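Local coordinates for D-methionine transport system permease protein MetI (Escherichia coli, PDB 3TUI) that forms the membrane-spanning permease of an ABC importer for methionine, and probably carries the substrate across the inner membrane, at residues F28-R42 / A101-I115. Residues are numbered along the deposited sequence; the frame is centred on the assembly and turned at random.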
# COMPACT_ATOMS: atom_id res chain seq x y z
N PHE A 28 -30.45 12.78 8.42
CA PHE A 28 -29.08 13.24 8.38
C PHE A 28 -28.83 14.28 9.48
O PHE A 28 -27.82 14.22 10.18
CB PHE A 28 -28.74 13.74 6.97
CG PHE A 28 -28.17 12.66 6.09
CD1 PHE A 28 -29.01 11.78 5.41
CD2 PHE A 28 -26.80 12.53 5.93
CE1 PHE A 28 -28.50 10.76 4.60
CE2 PHE A 28 -26.28 11.51 5.10
CZ PHE A 28 -27.14 10.63 4.44
N VAL A 29 -29.78 15.20 9.68
CA VAL A 29 -29.65 16.16 10.77
C VAL A 29 -29.33 15.41 12.07
O VAL A 29 -28.66 15.93 12.96
CB VAL A 29 -30.91 17.02 10.92
CG1 VAL A 29 -30.81 17.86 12.17
CG2 VAL A 29 -31.07 17.91 9.70
N ILE A 30 -29.80 14.16 12.16
CA ILE A 30 -29.47 13.30 13.29
C ILE A 30 -28.27 12.37 13.03
O ILE A 30 -27.21 12.56 13.63
CB ILE A 30 -30.74 12.54 13.83
CG1 ILE A 30 -30.36 11.47 14.85
CG2 ILE A 30 -31.51 11.89 12.70
CD1 ILE A 30 -31.54 11.02 15.71
N GLY A 31 -28.40 11.39 12.13
CA GLY A 31 -27.32 10.43 11.91
C GLY A 31 -25.93 11.03 11.68
O GLY A 31 -24.91 10.43 12.06
N LEU A 32 -25.90 12.21 11.06
CA LEU A 32 -24.66 12.89 10.71
C LEU A 32 -23.80 13.24 11.93
O LEU A 32 -22.63 12.84 12.00
CB LEU A 32 -24.92 14.13 9.84
CG LEU A 32 -23.61 14.81 9.45
CD1 LEU A 32 -22.81 13.92 8.50
CD2 LEU A 32 -23.81 16.21 8.88
N PRO A 33 -24.36 14.01 12.87
CA PRO A 33 -23.72 14.23 14.17
C PRO A 33 -23.54 12.93 14.94
O PRO A 33 -22.57 12.80 15.69
CB PRO A 33 -24.71 15.12 14.90
CG PRO A 33 -25.43 15.82 13.83
CD PRO A 33 -25.58 14.82 12.73
N VAL A 34 -24.46 11.99 14.78
CA VAL A 34 -24.29 10.73 15.48
C VAL A 34 -23.06 10.03 14.92
O VAL A 34 -22.19 9.56 15.67
CB VAL A 34 -25.54 9.82 15.38
CG1 VAL A 34 -25.24 8.46 16.00
CG2 VAL A 34 -26.71 10.46 16.07
N GLY A 35 -22.98 9.98 13.59
CA GLY A 35 -21.87 9.35 12.89
C GLY A 35 -20.54 9.95 13.30
O GLY A 35 -19.65 9.24 13.75
N VAL A 36 -20.44 11.26 13.15
CA VAL A 36 -19.26 12.01 13.56
C VAL A 36 -18.82 11.65 14.97
O VAL A 36 -17.64 11.42 15.23
CB VAL A 36 -19.49 13.53 13.49
CG1 VAL A 36 -18.43 14.26 14.27
CG2 VAL A 36 -19.52 13.99 12.04
N LEU A 37 -19.78 11.59 15.88
CA LEU A 37 -19.44 11.41 17.27
C LEU A 37 -19.24 9.92 17.57
O LEU A 37 -18.78 9.56 18.65
CB LEU A 37 -20.48 12.08 18.19
CG LEU A 37 -20.64 13.62 18.04
CD1 LEU A 37 -21.89 14.13 18.77
CD2 LEU A 37 -19.43 14.42 18.52
N LEU A 38 -19.58 9.06 16.59
CA LEU A 38 -19.18 7.64 16.59
C LEU A 38 -17.75 7.41 16.10
O LEU A 38 -17.12 6.42 16.46
CB LEU A 38 -20.13 6.80 15.73
CG LEU A 38 -21.34 6.02 16.26
CD1 LEU A 38 -22.16 5.51 15.08
CD2 LEU A 38 -20.88 4.86 17.13
N TYR A 39 -17.28 8.30 15.23
CA TYR A 39 -15.94 8.22 14.64
C TYR A 39 -14.92 8.62 15.69
O TYR A 39 -14.00 7.86 15.98
CB TYR A 39 -15.83 9.11 13.40
CG TYR A 39 -14.46 9.10 12.70
CD1 TYR A 39 -14.02 7.96 12.03
CD2 TYR A 39 -13.66 10.25 12.65
CE1 TYR A 39 -12.80 7.93 11.38
CE2 TYR A 39 -12.41 10.23 11.98
CZ TYR A 39 -11.99 9.06 11.35
OH TYR A 39 -10.78 9.00 10.68
N VAL A 40 -15.14 9.80 16.28
CA VAL A 40 -14.21 10.34 17.27
C VAL A 40 -13.98 9.38 18.44
O VAL A 40 -12.84 9.18 18.85
CB VAL A 40 -14.62 11.74 17.81
CG1 VAL A 40 -14.98 12.68 16.67
CG2 VAL A 40 -15.76 11.63 18.81
N THR A 41 -15.04 8.79 18.97
CA THR A 41 -14.94 8.07 20.24
C THR A 41 -14.15 6.76 20.19
O THR A 41 -13.81 6.20 21.24
CB THR A 41 -16.32 7.81 20.84
OG1 THR A 41 -17.14 7.14 19.88
CG2 THR A 41 -16.97 9.12 21.27
N ARG A 42 -13.88 6.27 18.98
CA ARG A 42 -13.09 5.05 18.81
C ARG A 42 -11.68 5.19 19.39
O ARG A 42 -11.15 6.30 19.52
CB ARG A 42 -13.03 4.65 17.33
CG ARG A 42 -14.17 3.75 16.90
CD ARG A 42 -14.46 3.84 15.41
NE ARG A 42 -13.42 3.24 14.60
CZ ARG A 42 -13.59 2.13 13.88
NH1 ARG A 42 -14.75 1.50 13.91
NH2 ARG A 42 -12.59 1.65 13.15
N ALA A 101 -31.95 7.01 10.65
CA ALA A 101 -30.78 7.52 11.40
C ALA A 101 -29.65 6.50 11.57
O ALA A 101 -28.48 6.80 11.30
CB ALA A 101 -31.19 8.11 12.75
N PRO A 102 -29.99 5.29 12.02
CA PRO A 102 -28.97 4.24 12.13
C PRO A 102 -28.23 3.96 10.80
O PRO A 102 -27.01 3.99 10.82
CB PRO A 102 -29.76 3.01 12.60
CG PRO A 102 -31.22 3.37 12.40
CD PRO A 102 -31.29 4.85 12.55
N PHE A 103 -28.93 3.74 9.68
CA PHE A 103 -28.24 3.66 8.38
C PHE A 103 -27.28 4.79 8.20
O PHE A 103 -26.13 4.58 7.83
CB PHE A 103 -29.21 3.72 7.20
CG PHE A 103 -30.09 2.55 7.10
CD1 PHE A 103 -29.63 1.39 6.47
CD2 PHE A 103 -31.35 2.56 7.66
CE1 PHE A 103 -30.42 0.25 6.38
CE2 PHE A 103 -32.17 1.43 7.58
CZ PHE A 103 -31.70 0.27 6.93
N ILE A 104 -27.78 6.00 8.42
CA ILE A 104 -26.99 7.15 8.08
C ILE A 104 -25.75 7.24 8.99
O ILE A 104 -24.61 7.29 8.49
CB ILE A 104 -27.83 8.42 8.18
CG1 ILE A 104 -28.82 8.44 7.01
CG2 ILE A 104 -26.92 9.65 8.22
CD1 ILE A 104 -29.94 9.44 7.13
N ALA A 105 -25.94 7.21 10.31
CA ALA A 105 -24.79 7.36 11.22
C ALA A 105 -23.71 6.32 10.96
O ALA A 105 -22.52 6.66 10.86
CB ALA A 105 -25.22 7.35 12.66
N ARG A 106 -24.10 5.05 10.87
CA ARG A 106 -23.13 4.03 10.54
C ARG A 106 -22.36 4.35 9.26
O ARG A 106 -21.13 4.21 9.22
CB ARG A 106 -23.79 2.66 10.40
CG ARG A 106 -22.78 1.55 10.33
CD ARG A 106 -21.66 1.73 11.37
NE ARG A 106 -22.15 1.78 12.76
CZ ARG A 106 -22.06 0.76 13.60
NH1 ARG A 106 -21.50 -0.38 13.20
NH2 ARG A 106 -22.52 0.86 14.84
N MET A 107 -23.07 4.79 8.22
CA MET A 107 -22.40 5.16 6.98
C MET A 107 -21.45 6.31 7.13
O MET A 107 -20.31 6.25 6.66
CB MET A 107 -23.37 5.46 5.85
CG MET A 107 -24.00 4.23 5.28
SD MET A 107 -25.16 4.77 4.04
CE MET A 107 -25.80 3.16 3.54
N VAL A 108 -21.91 7.35 7.80
CA VAL A 108 -21.08 8.54 8.00
C VAL A 108 -19.73 8.20 8.64
O VAL A 108 -18.68 8.61 8.14
CB VAL A 108 -21.82 9.59 8.82
CG1 VAL A 108 -20.90 10.78 9.07
CG2 VAL A 108 -23.10 10.04 8.09
N GLU A 109 -19.76 7.43 9.72
CA GLU A 109 -18.53 6.98 10.38
C GLU A 109 -17.68 6.10 9.46
O GLU A 109 -16.46 6.22 9.42
CB GLU A 109 -18.86 6.22 11.66
CG GLU A 109 -17.64 5.83 12.51
CD GLU A 109 -17.81 4.47 13.16
OE1 GLU A 109 -18.38 3.58 12.50
OE2 GLU A 109 -17.42 4.32 14.34
N ASN A 110 -18.32 5.20 8.74
CA ASN A 110 -17.56 4.42 7.80
C ASN A 110 -16.94 5.32 6.73
O ASN A 110 -15.83 5.07 6.28
CB ASN A 110 -18.45 3.34 7.17
CG ASN A 110 -18.67 2.15 8.10
OD1 ASN A 110 -17.92 1.96 9.07
ND2 ASN A 110 -19.72 1.35 7.82
N ALA A 111 -17.66 6.36 6.32
CA ALA A 111 -17.07 7.31 5.38
C ALA A 111 -15.90 8.05 6.04
O ALA A 111 -14.80 8.13 5.47
CB ALA A 111 -18.12 8.29 4.83
N LEU A 112 -16.12 8.57 7.25
CA LEU A 112 -15.03 9.25 7.92
C LEU A 112 -13.82 8.30 8.01
O LEU A 112 -12.69 8.74 7.79
CB LEU A 112 -15.42 9.78 9.30
CG LEU A 112 -16.30 11.04 9.28
CD1 LEU A 112 -16.81 11.39 10.68
CD2 LEU A 112 -15.57 12.21 8.65
N LEU A 113 -14.04 7.01 8.27
CA LEU A 113 -12.91 6.08 8.48
C LEU A 113 -12.00 5.88 7.23
O LEU A 113 -10.88 5.35 7.34
CB LEU A 113 -13.40 4.72 8.98
CG LEU A 113 -13.92 4.61 10.42
CD1 LEU A 113 -14.67 3.30 10.55
CD2 LEU A 113 -12.83 4.65 11.46
N GLU A 114 -12.51 6.30 6.06
CA GLU A 114 -11.78 6.36 4.78
C GLU A 114 -10.68 7.41 4.73
O GLU A 114 -9.79 7.33 3.90
CB GLU A 114 -12.73 6.68 3.64
CG GLU A 114 -13.87 5.73 3.42
CD GLU A 114 -13.45 4.49 2.67
OE1 GLU A 114 -13.85 4.35 1.49
OE2 GLU A 114 -12.72 3.66 3.27
N ILE A 115 -10.81 8.42 5.59
CA ILE A 115 -9.85 9.52 5.68
C ILE A 115 -8.63 9.15 6.49
O ILE A 115 -8.74 8.80 7.67
CB ILE A 115 -10.47 10.76 6.33
CG1 ILE A 115 -11.74 11.17 5.60
CG2 ILE A 115 -9.46 11.90 6.34
CD1 ILE A 115 -12.36 12.42 6.17
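Gly-31 and Gly-35, one helical turn apart on helix 3-40, meet Ala-105 of helix 89-112 and illustrate how small residues bring two helices of the permease close together. The axes cross at -42° and approach to 7.3 Å. Near the crossing the CA atoms of Gly-35 and Ala-105 are only 3.9 Å apart. The methyl of Ala-105 is a knob in the hole formed by Gly-31, Val-34, Gly-35 and Leu-38; Val-108 fills the next hole, between Gly-31, Leu-32, Gly-35 and Val-36. Neither glycine has a CB, and it is their backbone that faces Ala-105 and Val-108.

Aromatic rings flank this glycine-lined centre. Toward the start of 28-42, Ile-104 lays CG2 over the face of the Phe-28 ring in a CH-pi contact, 3.6 Å from its centroid. At the other end the chi1 of Tyr-39 is 180°, CG pointing opposite the main-chain nitrogen, which swings the ring over the C-terminal end of helix 89-112. Leu-112 CB lies over the centre of the Tyr-39 ring, 3.6 Å from its centroid, while Leu-113 CG reaches its edge in the ring plane. With an alanine at this position, Leu-112 and Leu-113 would probably lose the surface they pack on, opening a gap between the helix ends.

Beyond the ring, the apolar tip of Leu-113 lies against one face of the Arg-42 guanidinium, although that arginine is poorly ordered. The Glu-109 chain bends at chi2 (-143°), and Arg-42 NH1 makes a long salt bridge of 3.9 Å to Glu-109 OE2, the guanidinium and carboxylate planes being nearly perpendicular. The same oxygen is hydrogen-bonded to Tyr-53 OH on helix 50-64, tying a third helix to the pair. The chemistry implies a crossing held mainly by shape and apolar packing, with only a long salt bridge, where helix 3-40 runs out, adding charge.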